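Local coordinates for fibronectin type III domain-containing protein (Simiduia agarivorans, PDB 6P2K) that probably hydrolyses xyloglucan-type beta-glucans as a glycoside hydrolase family 74 enzyme, this chain being its double beta-propeller catalytic part, at residues E133-G139 with S158-R164. Residues are numbered along the deposited sequence; the frame is centred on the assembly and turned at random.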
loop_
_atom_site.group_PDB
_atom_site.type_symbol
_atom_site.label_atom_id
_atom_site.label_comp_id
_atom_site.label_asym_id
_atom_site.label_seq_id
_atom_site.Cartn_x
_atom_site.Cartn_y
_atom_site.Cartn_z
ATOM N N GLU B 133 -55.427 27.027 20.092
ATOM C CA GLU B 133 -56.439 26.614 19.133
ATOM C C GLU B 133 -56.650 25.103 19.194
ATOM O O GLU B 133 -55.830 24.352 19.729
ATOM C CB GLU B 133 -56.044 27.031 17.713
ATOM C CG GLU B 133 -56.366 28.478 17.363
ATOM C CD GLU B 133 -56.214 28.765 15.878
ATOM O OE1 GLU B 133 -55.088 29.092 15.442
ATOM O OE2 GLU B 133 -57.222 28.669 15.147
ATOM N N THR B 134 -57.776 24.659 18.640
ATOM C CA THR B 134 -58.079 23.241 18.523
ATOM C C THR B 134 -58.412 22.912 17.075
ATOM O O THR B 134 -58.967 23.739 16.345
ATOM C CB THR B 134 -59.255 22.816 19.429
ATOM O OG1 THR B 134 -60.479 23.370 18.932
ATOM C CG2 THR B 134 -59.034 23.284 20.860
ATOM N N ALA B 135 -58.057 21.693 16.665
ATOM C CA ALA B 135 -58.410 21.239 15.324
ATOM C C ALA B 135 -59.921 21.186 15.149
ATOM O O ALA B 135 -60.452 21.620 14.120
ATOM C CB ALA B 135 -57.786 19.871 15.049
ATOM N N ALA B 136 -60.629 20.667 16.148
ATOM C CA ALA B 136 -62.082 20.625 16.091
ATOM C C ALA B 136 -62.660 22.028 16.236
ATOM O O ALA B 136 -62.169 22.845 17.022
ATOM C CB ALA B 136 -62.633 19.711 17.185
ATOM N N GLY B 137 -63.709 22.306 15.467
ATOM C CA GLY B 137 -64.358 23.592 15.514
ATOM C C GLY B 137 -65.261 23.836 14.324
ATOM O O GLY B 137 -65.403 22.993 13.432
ATOM N N PRO B 138 -65.899 25.002 14.294
ATOM C CA PRO B 138 -66.770 25.332 13.161
ATOM C C PRO B 138 -65.958 25.659 11.919
ATOM O O PRO B 138 -64.945 26.360 11.981
ATOM C CB PRO B 138 -67.550 26.559 13.654
ATOM C CG PRO B 138 -67.277 26.647 15.136
ATOM C CD PRO B 138 -65.935 26.035 15.339
ATOM N N GLY B 139 -66.413 25.138 10.782
ATOM C CA GLY B 139 -65.810 25.483 9.511
ATOM C C GLY B 139 -66.068 26.942 9.198
ATOM O O GLY B 139 -67.232 27.369 9.119
ATOM N N SER B 158 -71.496 24.369 11.231
ATOM C CA SER B 158 -71.769 24.782 12.602
ATOM C C SER B 158 -71.195 23.837 13.647
ATOM O O SER B 158 -71.119 24.209 14.824
ATOM C CB SER B 158 -73.280 24.901 12.825
ATOM O OG SER B 158 -73.929 25.389 11.664
ATOM N N ASN B 159 -70.790 22.635 13.252
ATOM C CA ASN B 159 -70.366 21.639 14.223
ATOM C C ASN B 159 -68.976 21.963 14.760
ATOM O O ASN B 159 -68.023 22.130 13.991
ATOM C CB ASN B 159 -70.379 20.253 13.589
ATOM C CG ASN B 159 -70.415 19.153 14.618
ATOM O OD1 ASN B 159 -70.194 19.393 15.805
ATOM N ND2 ASN B 159 -70.690 17.934 14.172
ATOM N N SER B 160 -68.863 22.054 16.083
ATOM C CA SER B 160 -67.579 22.219 16.750
ATOM C C SER B 160 -66.964 20.893 17.174
ATOM O O SER B 160 -65.847 20.881 17.702
ATOM C CB SER B 160 -67.726 23.137 17.970
ATOM O OG SER B 160 -68.704 22.647 18.870
ATOM N N SER B 161 -67.658 19.778 16.962
ATOM C CA SER B 161 -67.096 18.464 17.238
ATOM C C SER B 161 -66.093 18.020 16.183
ATOM O O SER B 161 -65.409 17.008 16.383
ATOM C CB SER B 161 -68.226 17.430 17.335
ATOM O OG SER B 161 -68.821 17.180 16.065
ATOM N N THR B 162 -65.998 18.745 15.070
ATOM C CA THR B 162 -65.397 18.252 13.839
ATOM C C THR B 162 -64.206 19.093 13.399
ATOM O O THR B 162 -64.126 20.292 13.677
ATOM C CB THR B 162 -66.422 18.234 12.714
ATOM O OG1 THR B 162 -66.994 19.541 12.599
ATOM C CG2 THR B 162 -67.513 17.200 12.988
ATOM N N ASP B 163 -63.300 18.449 12.659
ATOM C CA ASP B 163 -62.070 19.095 12.214
ATOM C C ASP B 163 -62.362 20.090 11.096
ATOM O O ASP B 163 -63.012 19.750 10.102
ATOM C CB ASP B 163 -61.067 18.038 11.754
ATOM C CG ASP B 163 -59.716 18.622 11.389
ATOM O OD1 ASP B 163 -59.639 19.404 10.419
ATOM O OD2 ASP B 163 -58.729 18.306 12.088
ATOM N N ARG B 164 -61.851 21.312 11.253
ATOM C CA ARG B 164 -62.202 22.443 10.403
ATOM C C ARG B 164 -61.086 22.840 9.446
ATOM O O ARG B 164 -61.197 23.874 8.783
ATOM C CB ARG B 164 -62.585 23.639 11.274
ATOM C CG ARG B 164 -61.388 24.269 11.954
ATOM C CD ARG B 164 -61.733 24.939 13.269
ATOM N NE ARG B 164 -60.534 25.129 14.082
ATOM C CZ ARG B 164 -59.665 26.122 13.912
ATOM N NH1 ARG B 164 -59.862 27.020 12.955
ATOM N NH2 ARG B 164 -58.597 26.216 14.693
HETATM O O HOH W 1 -57.513 28.661 12.382
HETATM O O HOH W 2 -62.441 27.556 11.101
#
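Glu133 OE2 forms a salt bridge with Arg164 NH2 at 2.8 Å; the side chains cross at about a right angle, the nitrogen above the carboxylate plane. A water links Glu133 OE2 to Arg164 NH1; Glu133 OE1 accepts from Ser101 N. Arg164 turns the NE-NH2 side of its guanidinium to Thr134 O, which lies in its plane and accepts from NE (3.1 Å) and NH2 (3.0 Å). With chi1 at 73°, Arg164 CG lies between backbone N and carbonyl carbon, and the chain runs extended from CG to NE alongside Ala135 O and Gly137 CA. Ala135 O accepts from Arg164 N (3.2 Å), and the Ala135 methyl touches Asp163 OD2; Asp163 OD1 is held by Asn184. Gly137 N donates to Thr162 O at 2.7 Å; with the Arg164 N bond it frames a single antiparallel bridge, Ala136 and Asp163 being its non-hydrogen-bonded pair. A second water donates to Pro138 O and accepts from Arg164 NH1. Replacing Arg164 by alanine would probably leave Glu133 without its charge partner and Thr134 O without the two guanidinium donors. The contact ties the loop before strand 139-144 to the linker between strands 152-155 and 166-171, which joins successive four-stranded blades of a beta-propeller.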